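Histidine kinase (Paraburkholderia phymatum, PDB 6NB0) probably autophosphorylates on a histidine at the expense of ATP, as a sensor kinase of a bacterial phosphorelay. Local coordinates at residues Arg136-Glu141 / Gly171-Leu176; Val188-Ser193 / Val212-Thr217. All coordinates share one frame; numbering follows the deposited sequence.

Overall arrangement
The two contacts lie in the alpha/beta sandwich that corresponds to the ATP-binding domain of histidine kinases, and they follow one another along the chain, contact 1 closing before contact 2 opens. Helix 173-189 serves both: its first turn packs on helix 135-154 in contact 1, and its last turn leads into the loop that meets the end of strand 207-214 in contact 2. Their centres are 22 Å apart and their nearest atoms about 9 Å, without touching. One helix is thus secured at its start to the neighbouring helix, and just past its finish to the end of 207-214, the middle strand of the mixed five-stranded sheet, and to the chain that follows it.

Contact 1. Residues Arg136-Glu141 / Gly171-Leu176; sequences RPLLDE and GDRERL
Arg-173, in the first turn of helix 173-189, reaches across to Leu-138 and Glu-141 on helix 135-154, and the residue just before it sets up the turn from which it reaches. Asp-172 is the N-cap: its OD1 accepts from Arg-175 N at 3.2 Å, the amide coming from above the carboxylate plane. Arg-173 then leaves the helix with CG anti to its backbone N (chi1 -174°) and stays extended as far as NE, which carries the guanidinium over to the other helix. There its end-on pair of nitrogens closes on a single carboxylate oxygen: Glu-141 OE1 lies 2.9 Å from Arg-173 NH2 and 3.1 Å from Arg-173 NH1, practically in the guanidinium plane. NH2 meets OE1 nearly along the C-O axis, NH1 on the syn side, and the carboxylate is turned 48° from the guanidinium. The other oxygen, Glu-141 OE2, has a salt bridge to Arg-45 in helix 44-68, so this one carboxylate ties three helices together. Both helices of the contact pack on the same side of the sheet of this domain, and the bridge spans the partly exposed margin of their interface. Beneath it, Leu-138 CD1 sits against one face of the guanidinium, 3.8 Å from Arg-173 CZ and offset toward the rim, while Leu-138 CA approaches Arg-173 NH2 to 3.5 Å. Leu-176, one turn on, extends the apolar layer: its CB is 4.2 Å from Leu-138 CD2, and both leucines also rest on Phe-133 of strand 131-134.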
loop_
_atom_site.group_PDB
_atom_site.type_symbol
_atom_site.label_atom_id
_atom_site.label_comp_id
_atom_site.label_asym_id
_atom_site.label_seq_id
_atom_site.Cartn_x
_atom_site.Cartn_y
_atom_site.Cartn_z
ATOM N N ARG A 136 4.094 26.262 -4.456
ATOM C CA ARG A 136 3.471 26.383 -5.778
ATOM C C ARG A 136 3.933 25.301 -6.762
ATOM O O ARG A 136 3.091 24.749 -7.488
ATOM C CB ARG A 136 3.721 27.775 -6.355
ATOM C CG ARG A 136 3.224 27.934 -7.788
ATOM C CD ARG A 136 1.723 27.706 -7.871
ATOM N NE ARG A 136 1.178 27.928 -9.213
ATOM C CZ ARG A 136 0.790 29.117 -9.674
ATOM N NH1 ARG A 136 0.905 30.205 -8.908
ATOM N NH2 ARG A 136 0.285 29.226 -10.899
ATOM N N PRO A 137 5.230 24.960 -6.848
ATOM C CA PRO A 137 5.597 23.818 -7.702
ATOM C C PRO A 137 4.940 22.522 -7.269
ATOM O O PRO A 137 4.649 21.663 -8.117
ATOM C CB PRO A 137 7.127 23.751 -7.576
ATOM C CG PRO A 137 7.550 25.178 -7.208
ATOM C CD PRO A 137 6.430 25.602 -6.274
ATOM N N LEU A 138 4.661 22.356 -5.973
ATOM C CA LEU A 138 3.919 21.160 -5.559
ATOM C C LEU A 138 2.496 21.149 -6.124
ATOM O O LEU A 138 2.010 20.108 -6.591
ATOM C CB LEU A 138 3.899 21.053 -4.030
ATOM C CG LEU A 138 3.064 19.865 -3.547
ATOM C CD1 LEU A 138 3.583 18.550 -4.119
ATOM C CD2 LEU A 138 3.018 19.815 -2.016
ATOM N N LEU A 139 1.808 22.293 -6.073
ATOM C CA LEU A 139 0.483 22.397 -6.666
ATOM C C LEU A 139 0.518 22.107 -8.163
ATOM O O LEU A 139 -0.358 21.405 -8.684
ATOM C CB LEU A 139 -0.089 23.794 -6.394
ATOM C CG LEU A 139 -0.304 24.097 -4.903
ATOM C CD1 LEU A 139 -0.597 25.581 -4.684
ATOM C CD2 LEU A 139 -1.430 23.244 -4.300
ATOM N N ASP A 140 1.487 22.682 -8.886
ATOM C CA ASP A 140 1.548 22.464 -10.331
ATOM C C ASP A 140 1.847 21.006 -10.656
ATOM O O ASP A 140 1.285 20.439 -11.607
ATOM C CB ASP A 140 2.608 23.366 -10.968
ATOM C CG ASP A 140 2.221 24.841 -10.969
ATOM O OD1 ASP A 140 1.028 25.174 -11.048
ATOM O OD2 ASP A 140 3.134 25.673 -10.919
ATOM N N GLU A 141 2.738 20.381 -9.883
ATOM C CA GLU A 141 3.016 18.958 -10.080
ATOM C C GLU A 141 1.776 18.107 -9.864
ATOM O O GLU A 141 1.554 17.136 -10.594
ATOM C CB GLU A 141 4.130 18.510 -9.135
ATOM C CG GLU A 141 4.457 17.029 -9.227
ATOM C CD GLU A 141 5.748 16.662 -8.494
ATOM O OE1 GLU A 141 6.038 17.279 -7.438
ATOM O OE2 GLU A 141 6.478 15.771 -8.999
ATOM N N GLY A 171 7.294 20.895 5.621
ATOM C CA GLY A 171 6.371 19.780 5.654
ATOM C C GLY A 171 6.991 18.531 5.066
ATOM O O GLY A 171 8.138 18.525 4.609
ATOM N N ASP A 172 6.212 17.456 5.083
ATOM C CA ASP A 172 6.653 16.188 4.499
ATOM C C ASP A 172 6.208 16.243 3.045
ATOM O O ASP A 172 5.062 15.930 2.723
ATOM C CB ASP A 172 6.042 15.011 5.249
ATOM C CG ASP A 172 6.542 13.667 4.757
ATOM O OD1 ASP A 172 6.826 13.525 3.557
ATOM O OD2 ASP A 172 6.635 12.735 5.577
ATOM N N ARG A 173 7.092 16.719 2.160
ATOM C CA ARG A 173 6.623 17.064 0.817
ATOM C C ARG A 173 6.031 15.851 0.117
ATOM O O ARG A 173 4.993 15.955 -0.540
ATOM C CB ARG A 173 7.746 17.645 -0.044
ATOM C CG ARG A 173 7.229 18.147 -1.405
ATOM C CD ARG A 173 8.379 18.588 -2.328
ATOM N NE ARG A 173 7.859 19.276 -3.517
ATOM C CZ ARG A 173 7.396 18.666 -4.606
ATOM N NH1 ARG A 173 7.373 17.333 -4.679
ATOM N NH2 ARG A 173 6.947 19.384 -5.620
ATOM N N GLU A 174 6.676 14.690 0.251
ATOM C CA GLU A 174 6.182 13.520 -0.475
ATOM C C GLU A 174 4.794 13.108 0.017
ATOM O O GLU A 174 3.927 12.766 -0.792
ATOM C CB GLU A 174 7.177 12.368 -0.359
ATOM C CG GLU A 174 6.903 11.191 -1.315
ATOM C CD GLU A 174 5.638 10.382 -0.980
ATOM O OE1 GLU A 174 5.433 10.014 0.196
ATOM O OE2 GLU A 174 4.838 10.122 -1.900
ATOM N N ARG A 175 4.561 13.109 1.336
ATOM C CA ARG A 175 3.223 12.750 1.833
ATOM C C ARG A 175 2.178 13.794 1.453
ATOM O O ARG A 175 1.041 13.448 1.120
ATOM C CB ARG A 175 3.248 12.578 3.357
ATOM C CG ARG A 175 4.109 11.426 3.843
ATOM C CD ARG A 175 3.663 10.078 3.327
ATOM N NE ARG A 175 4.290 9.012 4.108
ATOM C CZ ARG A 175 4.306 7.720 3.776
ATOM N NH1 ARG A 175 4.906 6.848 4.582
ATOM N NH2 ARG A 175 3.749 7.296 2.642
ATOM N N LEU A 176 2.526 15.079 1.543
ATOM C CA LEU A 176 1.597 16.107 1.082
ATOM C C LEU A 176 1.316 15.961 -0.397
ATOM O O LEU A 176 0.186 16.205 -0.852
ATOM C CB LEU A 176 2.162 17.498 1.387
ATOM C CG LEU A 176 2.257 17.761 2.897
ATOM C CD1 LEU A 176 3.272 18.891 3.210
ATOM C CD2 LEU A 176 0.872 18.096 3.482
#

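Contact 2. Residues Val188-Ser193 / Val212-Thr217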
loop_
_atom_site.group_PDB
_atom_site.type_symbol
_atom_site.label_atom_id
_atom_site.label_comp_id
_atom_site.label_asym_id
_atom_site.label_seq_id
_atom_site.Cartn_x
_atom_site.Cartn_y
_atom_site.Cartn_z
ATOM N N VAL A 188 -11.873 13.741 -9.659
ATOM C CA VAL A 188 -11.896 13.349 -11.069
ATOM C C VAL A 188 -12.645 12.030 -11.238
ATOM O O VAL A 188 -13.482 11.887 -12.138
ATOM C CB VAL A 188 -10.461 13.262 -11.627
ATOM C CG1 VAL A 188 -10.471 12.627 -13.029
ATOM C CG2 VAL A 188 -9.848 14.682 -11.676
ATOM N N GLU A 189 -12.363 11.046 -10.361
ATOM C CA GLU A 189 -13.052 9.754 -10.459
ATOM C C GLU A 189 -14.550 9.924 -10.305
ATOM O O GLU A 189 -15.341 9.201 -10.933
ATOM C CB GLU A 189 -12.517 8.776 -9.397
ATOM C CG GLU A 189 -11.113 8.212 -9.690
ATOM C CD GLU A 189 -11.149 6.987 -10.602
ATOM O OE1 GLU A 189 -12.105 6.854 -11.396
ATOM O OE2 GLU A 189 -10.217 6.165 -10.541
ATOM N N ALA A 190 -14.957 10.892 -9.496
ATOM C CA ALA A 190 -16.363 11.198 -9.277
ATOM C C ALA A 190 -16.856 12.346 -10.160
ATOM O O ALA A 190 -17.747 13.109 -9.754
ATOM C CB ALA A 190 -16.593 11.518 -7.798
ATOM N N SER A 191 -16.308 12.480 -11.375
ATOM C CA SER A 191 -16.753 13.496 -12.324
ATOM C C SER A 191 -17.147 12.861 -13.650
ATOM O O SER A 191 -16.537 11.882 -14.089
ATOM C CB SER A 191 -15.651 14.551 -12.583
ATOM O OG SER A 191 -15.383 15.340 -11.432
ATOM N N ALA A 192 -18.153 13.456 -14.297
ATOM C CA ALA A 192 -18.539 13.100 -15.653
ATOM C C ALA A 192 -17.764 13.957 -16.657
ATOM O O ALA A 192 -17.322 15.059 -16.342
ATOM C CB ALA A 192 -20.048 13.294 -15.875
ATOM N N SER A 193 -17.633 13.434 -17.880
ATOM C CA SER A 193 -16.948 14.146 -18.965
ATOM C C SER A 193 -17.401 15.601 -19.065
ATOM O O SER A 193 -18.603 15.900 -19.054
ATOM C CB SER A 193 -17.209 13.422 -20.298
ATOM O OG SER A 193 -16.574 14.110 -21.378
ATOM N N VAL A 212 -10.678 21.064 -2.967
ATOM C CA VAL A 212 -11.079 20.630 -4.301
ATOM C C VAL A 212 -12.597 20.743 -4.360
ATOM O O VAL A 212 -13.290 20.251 -3.462
ATOM C CB VAL A 212 -10.590 19.204 -4.608
ATOM C CG1 VAL A 212 -11.215 18.694 -5.883
ATOM C CG2 VAL A 212 -9.058 19.164 -4.733
ATOM N N SER A 213 -13.113 21.455 -5.366
ATOM C CA SER A 213 -14.548 21.634 -5.510
ATOM C C SER A 213 -14.968 21.271 -6.925
ATOM O O SER A 213 -14.254 21.555 -7.892
ATOM C CB SER A 213 -14.989 23.068 -5.172
ATOM O OG SER A 213 -14.382 24.023 -6.018
ATOM N N TRP A 214 -16.126 20.622 -7.036
ATOM C CA TRP A 214 -16.564 20.131 -8.340
ATOM C C TRP A 214 -18.018 19.712 -8.273
ATOM O O TRP A 214 -18.540 19.398 -7.198
ATOM C CB TRP A 214 -15.693 18.945 -8.803
ATOM C CG TRP A 214 -16.034 17.598 -8.224
ATOM C CD1 TRP A 214 -16.574 16.534 -8.899
ATOM C CD2 TRP A 214 -15.802 17.136 -6.871
ATOM N NE1 TRP A 214 -16.708 15.446 -8.051
ATOM C CE2 TRP A 214 -16.252 15.793 -6.803
ATOM C CE3 TRP A 214 -15.275 17.728 -5.716
ATOM C CZ2 TRP A 214 -16.171 15.028 -5.627
ATOM C CZ3 TRP A 214 -15.198 16.969 -4.548
ATOM C CH2 TRP A 214 -15.645 15.639 -4.511
ATOM N N GLN A 215 -18.677 19.738 -9.434
ATOM C CA GLN A 215 -20.021 19.186 -9.553
ATOM C C GLN A 215 -19.910 17.673 -9.714
ATOM O O GLN A 215 -19.408 17.183 -10.728
ATOM C CB GLN A 215 -20.761 19.822 -10.733
ATOM C CG GLN A 215 -22.259 19.774 -10.558
ATOM C CD GLN A 215 -22.753 20.753 -9.503
ATOM O OE1 GLN A 215 -23.796 20.538 -8.887
ATOM N NE2 GLN A 215 -22.007 21.838 -9.297
ATOM N N ALA A 216 -20.380 16.927 -8.712
ATOM C CA ALA A 216 -20.096 15.497 -8.630
ATOM C C ALA A 216 -21.089 14.678 -9.440
ATOM O O ALA A 216 -22.277 15.004 -9.506
ATOM C CB ALA A 216 -20.132 15.028 -7.171
ATOM N N THR A 217 -20.587 13.597 -10.050
ATOM C CA THR A 217 -21.407 12.524 -10.618
ATOM C C THR A 217 -20.908 11.250 -9.953
ATOM O O THR A 217 -20.026 10.555 -10.484
ATOM C CB THR A 217 -21.281 12.445 -12.141
ATOM O OG1 THR A 217 -21.615 13.715 -12.713
ATOM C CG2 THR A 217 -22.215 11.364 -12.718
HETATM O O HOH W 1 -19.601 15.511 -12.823
#
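Ala-190 O is the hub for the direct hydrogen bonds between 188-193 and 212-217, accepting from two donors that arrive on opposite faces of its carbonyl plane. Thr-217 N gives the shorter and straighter bond, 2.9 Å to Ala-190 O with 163° at the hydrogen. Trp-214 NE1 gives the other, 3.1 Å to Ala-190 O; the oxygen lies at the indole edge, almost in the ring plane, yet the N-H points at it from well above the carbonyl plane. The buried indole N-H is thereby satisfied, and the bond limits how far the ring can turn. Ala-216 CA adds a CA-H...O contact of 3.5 Å to the same Ala-190 O.

A water makes the second, indirect link. It accepts from Ala-192 N and donates to Gln-215 O, 2.7 Å away, and also hydrogen-bonds Thr-217 OG1, so it joins the backbones of both segments and a side chain.

These bonds fasten the exit of helix 173-189, which Ala-190 leaves, to the chain around the end of strand 207-214; between the two segments the polypeptide forms the hairpin of strands 196-204 and 207-214 in the mixed sheet of this domain.

Among the van der Waals contacts, Ala-190 CB lies 4.1 Å from Trp-214 CZ2, and Ala-192 CB is 3.6 Å from Thr-217 OG1. The indole also touches Ala-187 of helix 173-189 and Val-197 of strand 196-204. Tighter than ordinary packing is the oblique approach of Ser-191 OG to Trp-214 CD1, at 3.0 Å; the hydrogen bond of this hydroxyl goes back to Ala-187 O in the helix.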